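PDB 1K5C: endopolygalacturonase from Chondrostereum purpureum, which probably hydrolyses the alpha-1,4 links between galacturonosyl units inside pectic polygalacturonate chains. Local coordinates for residues K6-A11 and A29-V34; A46-F51 and D74-G79; A236-V241 and A273-V278; L257-Y262 and T297-N302. One frame throughout, in Å; residues are numbered along the deposited sequence. Where two conformers were deposited one is given.

Contact 1: residues K6-A11 and A29-V34; sequences KSVDDA and AGNTLV
Val8 meets Asn31 at about a right angle, one methyl of the valine set against the amide oxygen of the asparagine: CG2 of Val8 lies 3.6 Å from OD1 of Asn31. The two branches of Val8 divide the work. CG2 sits between the backbone N and the carbonyl carbon (CG1 at chi1 -61°) and turns to Asn31, while CG1 comes to 3.6 Å from O of Thr32. The amide of Asn31 is steadied from its own segment, since ND2 gives a hydrogen bond of 3.1 Å to O of Ala29 from above that carbonyl's plane. Ala11 makes the apolar side-chain contact with a single methyl: its CB is 3.7 Å from CD1 of Leu33 and 3.4 Å from O of Val34. The turn after strand 4-5, near the N-terminal end of the right-handed parallel beta-helix of this family, packs beside strand 33-35, an outermost strand of its sheet. Val27 of strand 25-27 is touched by both Val8 and Leu33. No direct hydrogen bond joins the segments. Instead a water accepts from N of Val34 at 2.9 Å, donates to O of Thr32, and reaches O of Val8 by a weak bond. The 6-11 turn is held by its own polar groups: OG of Ser7 accepts from N of Asp10 in an ST motif, and OD2 of Asp10 takes N of Lys6 on its anti lone pair, 2.8 Å away.

Contact 2: residues A46-F51 and D74-G79; sequences AGDITF and DHIFDG
OD1 of Asp48 accepts two hydrogen bonds from residues 74-79, from N of Ile76 at 2.9 Å and from ND1 of His75 at 3.1 Å. The donors come from opposite faces of the carboxylate, so the oxygen is gripped above and below its plane; a water adds a further bond. The imidazole meets OD1 edge-on, with the oxygen nearly in the ring plane and the carboxylate turned 68° from it. One face of that ring lies over the backbone of Ala46 and Gly47, and CA of Gly47 makes a CH-pi contact 3.8 Å from its centroid. Without the imidazole, as with an alanine here, OD1 of Asp48 is likely to lose a donor and the Gly47 backbone its cover. Beyond Asp48 the segments become parallel strands, 49-51 and 76-78, neighbouring rungs of the beta-helix stacked at 11°. N of Ile49 bonds to O of Ile76, N of Asp78 to O of Ile49 (2.8 Å), and N of Phe51 to O of Asp78. On the face of Thr50 and Asp78 the side chains run alongside each other, though OD1 of Asp78 turns to N of Asn80. The other face is aromatic: Phe51 and Phe77 point the same way and meet edge to edge, CE1 of Phe51 lying 4.1 Å from CD2 of Phe77. Phe100 meets Phe51 edge-to-face, and Phe112 does the same to Phe77. CD1 of Ile49 joins this layer.

Contact 3: residues A236-V241 and A273-V278; sequences ASVSGV and APFSDV
Phe275 and Val238 lie side by side on the inner face of two adjoining parallel strands, successive rungs of the right-handed beta-helix that family 28 enzymes share. From the backbone outward, CB of Phe275 stands 4.1 Å from O of Val238. The ring is then carried beside the backbone N, with CG anti to the carbonyl carbon (chi1 -61°), which brings the CD1-CE1 side of the ring to the valine. CD1 comes first, 3.7 Å from CB of Val238; CE1 follows, 3.7 Å from CG2 of the same residue. On the other side CD2 packs on Ile258 of strand 254-259, the strand before it in the chain, and Ile227 and Ala229 touch the ring too. Reducing this ring to the methyl of an alanine is likely to open a gap beside Val238 and Ile258 and cost Val238 its aromatic contact. The side chain is about 6 Å from that of Lys228, which binds galacturonate in another structure of the enzyme, consistent with this layer lying near the substrate-binding side.

The ladder itself starts with N of Val238 bonded to O of Pro274 and N of Ser276 to O of Val238. N of Gly240 then takes O of Ser276, and N of Val241 takes O of Asp277. Gly240 has phi 83° and psi 73°, where a beta carbon would collide with the carbonyl O of Ser239. On the opposite face a water bonded to OG of Ser239 reaches OD2 of Asp277 by a weak bond. Ser239 and Ser276 stand next to each other there, their OG atoms 2.8 Å apart.

Contact 4: residues L257-Y262 and T297-N302; sequences LISQSY and TVECGN
OE1 of Gln260 is gripped by two consecutive backbone amides of the opposite segment: N of Asn302 at 2.9 Å, and N of Gly301 at 2.7 Å in a bent, weak bond. The same amide group gives back a hydrogen bond, NE2 to O of Asn302 (2.9 Å), nearly straight at 172°, with the acceptor in the amide plane of the glutamine. The chain of Gln260 is extended beyond CG, which carries the amide out to the 300-302 turn, and the three bonds fix its rotation. Cys300 is tied to Cys303 by a disulfide. Strands 257-259 and 297-299 run parallel, 6° apart, as adjacent rungs of the beta-helix just before the corner at Gln260 and Ser261. N of Ile258 bonds to O of Thr297, N of Glu299 to O of Ile258 (2.7 Å), and N of Gln260 to O of Glu299. Inside, CB of Ile258 faces CG2 of Val298 at 4.3 Å, with Trp309 against both residues. Outside, Leu257 and Thr297 lie side by side, CD1 to CG2 at 3.8 Å. OG of Ser261 touches CG of Glu299 at 3.6 Å, but that hydroxyl and OE2 of Glu299 both find their polar partner in Gly267. OG of Ser259 accepts from N of Ser261 in an ST turn, while it hydrogen-bonds O of Asp265, next to Tyr262, which binds galacturonate in another structure of this enzyme.

Contact 4 is the buried one, while contacts 1, 2 and 3 are each part core, part surface. Contacts 1 and 2 sit near the N-terminal end of the beta-helix and touch through Leu33 and Ile49; contacts 3 and 4 lie on the other side of the chain's centre, 11 Å apart between centres, and interlock through Phe275 and Gln260. Contacts 1 and 4 reach one sheet at distant rungs. The chemistry differs accordingly: contact 1 has methyl packing and a bridging water, whereas the other three rest on parallel ladders. Polar side chains accompany these, with a histidine-carboxylate bond in contact 2, two neighbouring serine hydroxyls in contact 3 and a glutamine amide in contact 4.

Contact 1: residues K6-A11 and A29-V34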
loop_
_atom_site.group_PDB
_atom_site.type_symbol
_atom_site.label_atom_id
_atom_site.label_comp_id
_atom_site.label_asym_id
_atom_site.label_seq_id
_atom_site.Cartn_x
_atom_site.Cartn_y
_atom_site.Cartn_z
ATOM N N LYS A 6 -17.383 -14.786 18.657
ATOM C CA LYS A 6 -18.596 -14.938 17.887
ATOM C C LYS A 6 -19.329 -13.606 17.674
ATOM O O LYS A 6 -20.371 -13.601 17.004
ATOM C CB LYS A 6 -19.562 -15.933 18.640
ATOM C CG LYS A 6 -18.834 -17.302 18.861
ATOM C CD LYS A 6 -19.882 -18.304 19.269
ATOM C CE LYS A 6 -19.386 -19.751 19.307
ATOM N NZ LYS A 6 -20.080 -20.533 20.375
ATOM N N SER A 7 -18.809 -12.529 18.209
ATOM C CA SER A 7 -19.455 -11.219 18.201
ATOM C C SER A 7 -18.438 -10.157 18.599
ATOM O O SER A 7 -17.362 -10.529 19.079
ATOM C CB SER A 7 -20.617 -11.140 19.254
ATOM O OG SER A 7 -19.994 -11.120 20.548
ATOM N N VAL A 8 -18.802 -8.894 18.379
ATOM C CA VAL A 8 -17.905 -7.810 18.785
ATOM C C VAL A 8 -17.728 -7.892 20.290
ATOM O O VAL A 8 -16.645 -7.591 20.764
ATOM C CB VAL A 8 -18.376 -6.427 18.309
ATOM C CG1 VAL A 8 -18.436 -6.390 16.778
ATOM C CG2 VAL A 8 -19.689 -5.944 18.849
ATOM N N ASP A 9 -18.699 -8.262 21.086
ATOM C CA ASP A 9 -18.485 -8.308 22.526
ATOM C C ASP A 9 -17.585 -9.480 22.928
ATOM O O ASP A 9 -16.812 -9.281 23.902
ATOM C CB ASP A 9 -19.862 -8.328 23.230
ATOM C CG ASP A 9 -20.593 -7.067 22.723
ATOM O OD1 ASP A 9 -20.157 -5.921 23.011
ATOM O OD2 ASP A 9 -21.601 -7.238 21.974
ATOM N N ASP A 10 -17.579 -10.603 22.260
ATOM C CA ASP A 10 -16.670 -11.708 22.607
ATOM C C ASP A 10 -15.230 -11.297 22.456
ATOM O O ASP A 10 -14.319 -11.878 23.051
ATOM C CB ASP A 10 -16.927 -12.895 21.627
ATOM C CG ASP A 10 -18.121 -13.746 21.993
ATOM O OD1 ASP A 10 -18.724 -13.572 23.110
ATOM O OD2 ASP A 10 -18.490 -14.604 21.180
ATOM N N ALA A 11 -14.969 -10.322 21.575
ATOM C CA ALA A 11 -13.598 -9.990 21.241
ATOM C C ALA A 11 -12.790 -9.477 22.387
ATOM O O ALA A 11 -11.601 -9.675 22.394
ATOM C CB ALA A 11 -13.612 -8.963 20.107
ATOM N N ALA A 29 -23.861 -2.084 12.556
ATOM C CA ALA A 29 -23.710 -0.632 12.459
ATOM C C ALA A 29 -23.304 -0.059 13.820
ATOM O O ALA A 29 -23.896 -0.436 14.839
ATOM C CB ALA A 29 -25.007 -0.022 11.976
ATOM N N GLY A 30 -22.379 0.892 13.811
ATOM C CA GLY A 30 -22.026 1.597 15.046
ATOM C C GLY A 30 -21.087 0.820 15.939
ATOM O O GLY A 30 -20.813 1.228 17.080
ATOM N N ASN A 31 -20.520 -0.317 15.460
ATOM C CA ASN A 31 -19.572 -1.115 16.268
ATOM C C ASN A 31 -18.263 -1.320 15.528
ATOM O O ASN A 31 -18.204 -1.218 14.309
ATOM C CB ASN A 31 -20.186 -2.514 16.520
ATOM C CG ASN A 31 -21.319 -2.404 17.526
ATOM O OD1 ASN A 31 -21.105 -2.623 18.685
ATOM N ND2 ASN A 31 -22.523 -2.025 17.099
ATOM N N THR A 32 -17.221 -1.609 16.312
ATOM C CA THR A 32 -15.963 -2.023 15.710
ATOM C C THR A 32 -15.528 -3.354 16.304
ATOM O O THR A 32 -16.041 -3.761 17.375
ATOM C CB THR A 32 -14.854 -0.984 15.868
ATOM O OG1 THR A 32 -14.647 -0.848 17.276
ATOM C CG2 THR A 32 -15.217 0.344 15.251
ATOM N N LEU A 33 -14.609 -4.022 15.620
ATOM C CA LEU A 33 -14.065 -5.332 16.047
ATOM C C LEU A 33 -12.615 -5.112 16.396
ATOM O O LEU A 33 -11.813 -4.808 15.530
ATOM C CB LEU A 33 -14.275 -6.339 14.933
ATOM C CG LEU A 33 -13.677 -7.751 15.235
ATOM C CD1 LEU A 33 -14.293 -8.318 16.537
ATOM C CD2 LEU A 33 -13.946 -8.683 14.078
ATOM N N VAL A 34 -12.314 -5.248 17.687
ATOM C CA VAL A 34 -10.968 -4.973 18.220
ATOM C C VAL A 34 -10.453 -6.224 18.914
ATOM O O VAL A 34 -11.072 -6.751 19.820
ATOM C CB VAL A 34 -11.017 -3.805 19.205
ATOM C CG1 VAL A 34 -9.637 -3.530 19.832
ATOM C CG2 VAL A 34 -11.499 -2.517 18.466
HETATM O O HOH W 1 -14.606 -5.339 19.452
#

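Contact 2: residues A46-F51 and D74-G79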
loop_
_atom_site.group_PDB
_atom_site.type_symbol
_atom_site.label_atom_id
_atom_site.label_comp_id
_atom_site.label_asym_id
_atom_site.label_seq_id
_atom_site.Cartn_x
_atom_site.Cartn_y
_atom_site.Cartn_z
ATOM N N ALA A 46 -12.413 -18.726 11.059
ATOM C CA ALA A 46 -13.253 -19.903 10.733
ATOM C C ALA A 46 -14.489 -19.485 9.967
ATOM O O ALA A 46 -15.314 -20.370 9.646
ATOM C CB ALA A 46 -13.658 -20.641 12.010
ATOM N N GLY A 47 -14.663 -18.212 9.663
ATOM C CA GLY A 47 -15.788 -17.727 8.855
ATOM C C GLY A 47 -15.472 -16.320 8.364
ATOM O O GLY A 47 -14.443 -15.751 8.699
ATOM N N ASP A 48 -16.385 -15.829 7.514
ATOM C CA ASP A 48 -16.239 -14.482 6.963
ATOM C C ASP A 48 -16.895 -13.464 7.906
ATOM O O ASP A 48 -17.934 -13.744 8.545
ATOM C CB ASP A 48 -16.931 -14.420 5.613
ATOM C CG ASP A 48 -16.332 -15.343 4.552
ATOM O OD1 ASP A 48 -15.153 -15.751 4.687
ATOM O OD2 ASP A 48 -17.061 -15.591 3.556
ATOM N N ILE A 49 -16.306 -12.264 7.960
ATOM C CA ILE A 49 -16.840 -11.177 8.812
ATOM C C ILE A 49 -17.314 -10.065 7.907
ATOM O O ILE A 49 -16.547 -9.516 7.120
ATOM C CB ILE A 49 -15.789 -10.724 9.834
ATOM C CG1 ILE A 49 -15.415 -11.931 10.755
ATOM C CG2 ILE A 49 -16.344 -9.574 10.673
ATOM C CD1 ILE A 49 -14.286 -11.681 11.669
ATOM N N THR A 50 -18.603 -9.778 7.998
ATOM C CA THR A 50 -19.259 -8.755 7.159
ATOM C C THR A 50 -19.553 -7.531 7.992
ATOM O O THR A 50 -20.050 -7.657 9.128
ATOM C CB THR A 50 -20.543 -9.346 6.540
ATOM O OG1 THR A 50 -20.190 -10.471 5.713
ATOM C CG2 THR A 50 -21.281 -8.330 5.655
ATOM N N PHE A 51 -19.284 -6.341 7.456
ATOM C CA PHE A 51 -19.465 -5.095 8.219
ATOM C C PHE A 51 -20.673 -4.363 7.645
ATOM O O PHE A 51 -20.674 -3.874 6.495
ATOM C CB PHE A 51 -18.210 -4.237 8.094
ATOM C CG PHE A 51 -17.043 -4.850 8.834
ATOM C CD1 PHE A 51 -16.366 -5.991 8.347
ATOM C CD2 PHE A 51 -16.592 -4.278 10.042
ATOM C CE1 PHE A 51 -15.324 -6.549 9.043
ATOM C CE2 PHE A 51 -15.506 -4.838 10.719
ATOM C CZ PHE A 51 -14.877 -5.983 10.215
ATOM N N ASP A 74 -8.311 -18.409 4.137
ATOM C CA ASP A 74 -8.950 -17.853 2.939
ATOM C C ASP A 74 -10.315 -17.185 3.231
ATOM O O ASP A 74 -11.085 -16.937 2.328
ATOM C CB ASP A 74 -9.066 -18.904 1.828
ATOM C CG ASP A 74 -7.743 -19.295 1.247
ATOM O OD1 ASP A 74 -6.879 -18.428 1.107
ATOM O OD2 ASP A 74 -7.643 -20.466 0.831
ATOM N N HIS A 75 -10.549 -16.814 4.497
ATOM C CA HIS A 75 -11.780 -16.090 4.816
ATOM C C HIS A 75 -11.677 -14.607 4.465
ATOM O O HIS A 75 -10.614 -14.089 4.122
ATOM C CB HIS A 75 -12.144 -16.311 6.294
ATOM C CG HIS A 75 -12.574 -17.715 6.509
ATOM N ND1 HIS A 75 -13.795 -18.192 6.141
ATOM C CD2 HIS A 75 -11.866 -18.755 7.056
ATOM C CE1 HIS A 75 -13.861 -19.497 6.431
ATOM N NE2 HIS A 75 -12.758 -19.834 6.991
ATOM N N ILE A 76 -12.857 -13.961 4.531
ATOM C CA ILE A 76 -13.069 -12.611 3.988
ATOM C C ILE A 76 -13.533 -11.651 5.076
ATOM O O ILE A 76 -14.432 -11.996 5.877
ATOM C CB ILE A 76 -14.143 -12.680 2.885
ATOM C CG1 ILE A 76 -13.677 -13.542 1.696
ATOM C CG2 ILE A 76 -14.560 -11.297 2.420
ATOM C CD1 ILE A 76 -14.791 -13.874 0.742
ATOM N N PHE A 77 -12.953 -10.455 5.047
ATOM C CA PHE A 77 -13.501 -9.266 5.727
ATOM C C PHE A 77 -14.216 -8.458 4.644
ATOM O O PHE A 77 -13.562 -7.957 3.719
ATOM C CB PHE A 77 -12.380 -8.405 6.315
ATOM C CG PHE A 77 -11.602 -9.036 7.444
ATOM C CD1 PHE A 77 -10.476 -9.834 7.172
ATOM C CD2 PHE A 77 -11.947 -8.835 8.765
ATOM C CE1 PHE A 77 -9.745 -10.389 8.225
ATOM C CE2 PHE A 77 -11.207 -9.377 9.792
ATOM C CZ PHE A 77 -10.080 -10.154 9.537
ATOM N N ASP A 78 -15.553 -8.395 4.721
ATOM C CA ASP A 78 -16.374 -7.752 3.676
ATOM C C ASP A 78 -16.793 -6.350 4.152
ATOM O O ASP A 78 -17.567 -6.222 5.116
ATOM C CB ASP A 78 -17.575 -8.630 3.394
ATOM C CG ASP A 78 -18.510 -8.109 2.307
ATOM O OD1 ASP A 78 -18.332 -6.982 1.841
ATOM O OD2 ASP A 78 -19.418 -8.914 1.968
ATOM N N GLY A 79 -16.258 -5.336 3.499
ATOM C CA GLY A 79 -16.495 -3.961 3.882
ATOM C C GLY A 79 -17.728 -3.336 3.253
ATOM O O GLY A 79 -18.041 -2.146 3.552
HETATM O O HOH W 2 -14.384 -17.731 2.590
HETATM O O HOH W 3 -19.220 -1.366 5.979
#

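Contact 3: residues A236-V241 and A273-V278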
loop_
_atom_site.group_PDB
_atom_site.type_symbol
_atom_site.label_atom_id
_atom_site.label_comp_id
_atom_site.label_asym_id
_atom_site.label_seq_id
_atom_site.Cartn_x
_atom_site.Cartn_y
_atom_site.Cartn_z
ATOM N N ALA A 236 11.699 15.923 5.976
ATOM C CA ALA A 236 11.186 14.659 5.446
ATOM C C ALA A 236 12.268 14.057 4.533
ATOM O O ALA A 236 13.174 14.779 4.091
ATOM C CB ALA A 236 9.897 14.867 4.685
ATOM N N SER A 237 12.137 12.783 4.183
ATOM C CA SER A 237 13.132 12.185 3.259
ATOM C C SER A 237 12.678 10.830 2.781
ATOM O O SER A 237 11.868 10.151 3.419
ATOM C CB SER A 237 14.502 12.014 3.935
ATOM O OG SER A 237 14.426 11.239 5.119
ATOM N N VAL A 238 13.261 10.424 1.638
ATOM C CA VAL A 238 13.209 9.049 1.126
ATOM C C VAL A 238 14.623 8.684 0.789
ATOM O O VAL A 238 15.261 9.378 0.014
ATOM C CB VAL A 238 12.336 8.929 -0.135
ATOM C CG1 VAL A 238 12.357 7.499 -0.668
ATOM C CG2 VAL A 238 10.925 9.423 0.143
ATOM N N SER A 239 15.155 7.581 1.398
ATOM C CA SER A 239 16.564 7.229 1.153
ATOM C C SER A 239 16.740 5.728 1.122
ATOM O O SER A 239 16.392 5.038 2.076
ATOM C CB SER A 239 17.433 7.831 2.238
ATOM O OG SER A 239 18.809 7.644 1.993
ATOM N N GLY A 240 17.374 5.235 0.055
ATOM C CA GLY A 240 17.728 3.802 0.004
ATOM C C GLY A 240 16.519 2.979 -0.481
ATOM O O GLY A 240 15.857 2.326 0.328
ATOM N N VAL A 241 16.217 3.071 -1.767
ATOM C CA VAL A 241 15.133 2.344 -2.395
ATOM C C VAL A 241 15.698 1.509 -3.513
ATOM O O VAL A 241 16.430 2.030 -4.356
ATOM C CB VAL A 241 14.072 3.336 -2.955
ATOM C CG1 VAL A 241 12.916 2.540 -3.613
ATOM C CG2 VAL A 241 13.555 4.291 -1.864
ATOM N N ALA A 273 12.018 17.500 1.142
ATOM C CA ALA A 273 11.842 16.067 1.306
ATOM C C ALA A 273 12.843 15.315 0.417
ATOM O O ALA A 273 12.486 14.608 -0.522
ATOM C CB ALA A 273 10.404 15.675 0.943
ATOM N N PRO A 274 14.139 15.495 0.687
ATOM C CA PRO A 274 15.175 14.971 -0.228
ATOM C C PRO A 274 15.004 13.473 -0.470
ATOM O O PRO A 274 14.785 12.676 0.433
ATOM C CB PRO A 274 16.500 15.249 0.517
ATOM C CG PRO A 274 16.084 15.603 1.931
ATOM C CD PRO A 274 14.743 16.291 1.776
ATOM N N PHE A 275 15.236 13.102 -1.760
ATOM C CA PHE A 275 15.280 11.695 -2.186
ATOM C C PHE A 275 16.737 11.331 -2.455
ATOM O O PHE A 275 17.431 12.049 -3.180
ATOM C CB PHE A 275 14.504 11.445 -3.467
ATOM C CG PHE A 275 13.020 11.737 -3.438
ATOM C CD1 PHE A 275 12.322 11.947 -2.267
ATOM C CD2 PHE A 275 12.362 11.824 -4.658
ATOM C CE1 PHE A 275 10.942 12.244 -2.303
ATOM C CE2 PHE A 275 10.988 12.086 -4.724
ATOM C CZ PHE A 275 10.281 12.294 -3.532
ATOM N N SER A 276 17.165 10.173 -1.963
ATOM C CA SER A 276 18.545 9.724 -2.209
ATOM C C SER A 276 18.568 8.206 -2.432
ATOM O O SER A 276 17.747 7.458 -1.911
ATOM C CB SER A 276 19.473 10.123 -1.108
ATOM O OG SER A 276 19.066 9.674 0.115
ATOM N N ASP A 277 19.570 7.815 -3.209
ATOM C CA ASP A 277 19.936 6.381 -3.365
ATOM C C ASP A 277 18.749 5.542 -3.824
ATOM O O ASP A 277 18.335 4.598 -3.146
ATOM C CB ASP A 277 20.544 5.861 -2.062
ATOM C CG ASP A 277 21.762 6.613 -1.684
ATOM O OD1 ASP A 277 22.325 7.429 -2.462
ATOM O OD2 ASP A 277 22.223 6.321 -0.537
ATOM N N VAL A 278 18.254 5.869 -5.031
ATOM C CA VAL A 278 17.125 5.158 -5.646
ATOM C C VAL A 278 17.686 4.354 -6.851
ATOM O O VAL A 278 18.183 4.972 -7.799
ATOM C CB VAL A 278 16.031 6.138 -6.106
ATOM C CG1 VAL A 278 14.921 5.376 -6.812
ATOM C CG2 VAL A 278 15.510 6.921 -4.907
HETATM O O HOH W 4 21.106 8.496 1.250
#

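Contact 4: residues L257-Y262 and T297-N302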
loop_
_atom_site.group_PDB
_atom_site.type_symbol
_atom_site.label_atom_id
_atom_site.label_comp_id
_atom_site.label_asym_id
_atom_site.label_seq_id
_atom_site.Cartn_x
_atom_site.Cartn_y
_atom_site.Cartn_z
ATOM N N LEU A 257 7.213 7.703 -12.074
ATOM C CA LEU A 257 7.106 9.116 -11.756
ATOM C C LEU A 257 7.692 9.326 -10.361
ATOM O O LEU A 257 7.187 8.809 -9.378
ATOM C CB LEU A 257 5.661 9.640 -11.822
ATOM C CG LEU A 257 5.478 11.129 -11.410
ATOM C CD1 LEU A 257 6.217 12.069 -12.351
ATOM C CD2 LEU A 257 4.003 11.484 -11.354
ATOM N N ILE A 258 8.823 10.049 -10.331
ATOM C CA ILE A 258 9.524 10.395 -9.086
ATOM C C ILE A 258 9.411 11.897 -9.003
ATOM O O ILE A 258 9.980 12.573 -9.870
ATOM C CB ILE A 258 10.942 9.850 -9.096
ATOM C CG1 ILE A 258 10.836 8.271 -8.972
ATOM C CG2 ILE A 258 11.761 10.428 -7.944
ATOM C CD1 ILE A 258 12.124 7.562 -9.280
ATOM N N SER A 259 8.662 12.412 -8.025
ATOM C CA SER A 259 8.322 13.820 -8.057
ATOM C C SER A 259 8.163 14.419 -6.672
ATOM O O SER A 259 7.565 13.844 -5.776
ATOM C CB SER A 259 7.003 14.004 -8.814
ATOM O OG SER A 259 6.562 15.373 -8.692
ATOM N N GLN A 260 8.740 15.627 -6.533
ATOM C CA GLN A 260 8.613 16.438 -5.340
ATOM C C GLN A 260 7.634 17.605 -5.542
ATOM O O GLN A 260 7.665 18.571 -4.757
ATOM C CB GLN A 260 10.015 16.915 -4.901
ATOM C CG GLN A 260 10.807 15.755 -4.320
ATOM C CD GLN A 260 12.301 16.012 -4.219
ATOM O OE1 GLN A 260 12.892 16.791 -4.993
ATOM N NE2 GLN A 260 12.960 15.340 -3.292
ATOM N N SER A 261 6.739 17.482 -6.491
ATOM C CA SER A 261 5.723 18.509 -6.788
ATOM C C SER A 261 4.325 18.138 -6.288
ATOM O O SER A 261 3.368 18.890 -6.577
ATOM C CB SER A 261 5.650 18.781 -8.283
ATOM O OG SER A 261 6.921 19.293 -8.746
ATOM N N TYR A 262 4.174 17.001 -5.607
ATOM C CA TYR A 262 2.812 16.511 -5.303
ATOM C C TYR A 262 2.032 17.569 -4.566
ATOM O O TYR A 262 2.533 18.226 -3.633
ATOM C CB TYR A 262 2.978 15.174 -4.476
ATOM C CG TYR A 262 1.705 14.447 -4.346
ATOM C CD1 TYR A 262 1.319 13.509 -5.355
ATOM C CD2 TYR A 262 0.883 14.701 -3.270
ATOM C CE1 TYR A 262 0.085 12.904 -5.146
ATOM C CE2 TYR A 262 -0.342 14.100 -3.070
ATOM C CZ TYR A 262 -0.726 13.154 -4.066
ATOM O OH TYR A 262 -1.924 12.442 -4.033
ATOM N N THR A 297 9.438 10.138 -15.778
ATOM C CA THR A 297 9.704 11.526 -15.394
ATOM C C THR A 297 10.273 11.525 -13.964
ATOM O O THR A 297 9.713 10.869 -13.073
ATOM C CB THR A 297 8.479 12.430 -15.509
ATOM O OG1 THR A 297 8.319 12.673 -16.944
ATOM C CG2 THR A 297 8.597 13.775 -14.791
ATOM N N VAL A 298 11.354 12.283 -13.796
ATOM C CA VAL A 298 11.945 12.573 -12.494
ATOM C C VAL A 298 11.897 14.093 -12.346
ATOM O O VAL A 298 12.450 14.796 -13.201
ATOM C CB VAL A 298 13.401 12.066 -12.413
ATOM C CG1 VAL A 298 14.033 12.521 -11.095
ATOM C CG2 VAL A 298 13.435 10.540 -12.574
ATOM N N GLU A 299 11.235 14.567 -11.280
ATOM C CA GLU A 299 11.071 16.005 -11.011
ATOM C C GLU A 299 11.547 16.273 -9.590
ATOM O O GLU A 299 10.789 16.211 -8.631
ATOM C CB GLU A 299 9.596 16.408 -11.226
ATOM C CG GLU A 299 9.349 17.894 -10.953
ATOM C CD GLU A 299 9.608 18.808 -12.126
ATOM O OE1 GLU A 299 10.138 18.375 -13.149
ATOM O OE2 GLU A 299 9.240 20.010 -12.020
ATOM N N CYS A 300 12.834 16.582 -9.479
ATOM C CA CYS A 300 13.487 16.801 -8.190
ATOM C C CYS A 300 13.757 18.280 -7.955
ATOM O O CYS A 300 14.378 18.947 -8.792
ATOM C CB CYS A 300 14.876 16.130 -8.131
ATOM S SG CYS A 300 14.835 14.326 -8.012
ATOM N N GLY A 301 13.382 18.755 -6.748
ATOM C CA GLY A 301 13.976 19.964 -6.174
ATOM C C GLY A 301 15.159 19.644 -5.313
ATOM O O GLY A 301 16.015 20.544 -5.126
ATOM N N ASN A 302 15.279 18.433 -4.748
ATOM C CA ASN A 302 16.394 18.109 -3.877
ATOM C C ASN A 302 16.572 16.577 -3.900
ATOM O O ASN A 302 15.828 15.848 -3.212
ATOM C CB ASN A 302 16.139 18.641 -2.461
ATOM C CG ASN A 302 17.317 18.396 -1.532
ATOM O OD1 ASN A 302 18.375 17.892 -1.955
ATOM N ND2 ASN A 302 17.138 18.780 -0.257
#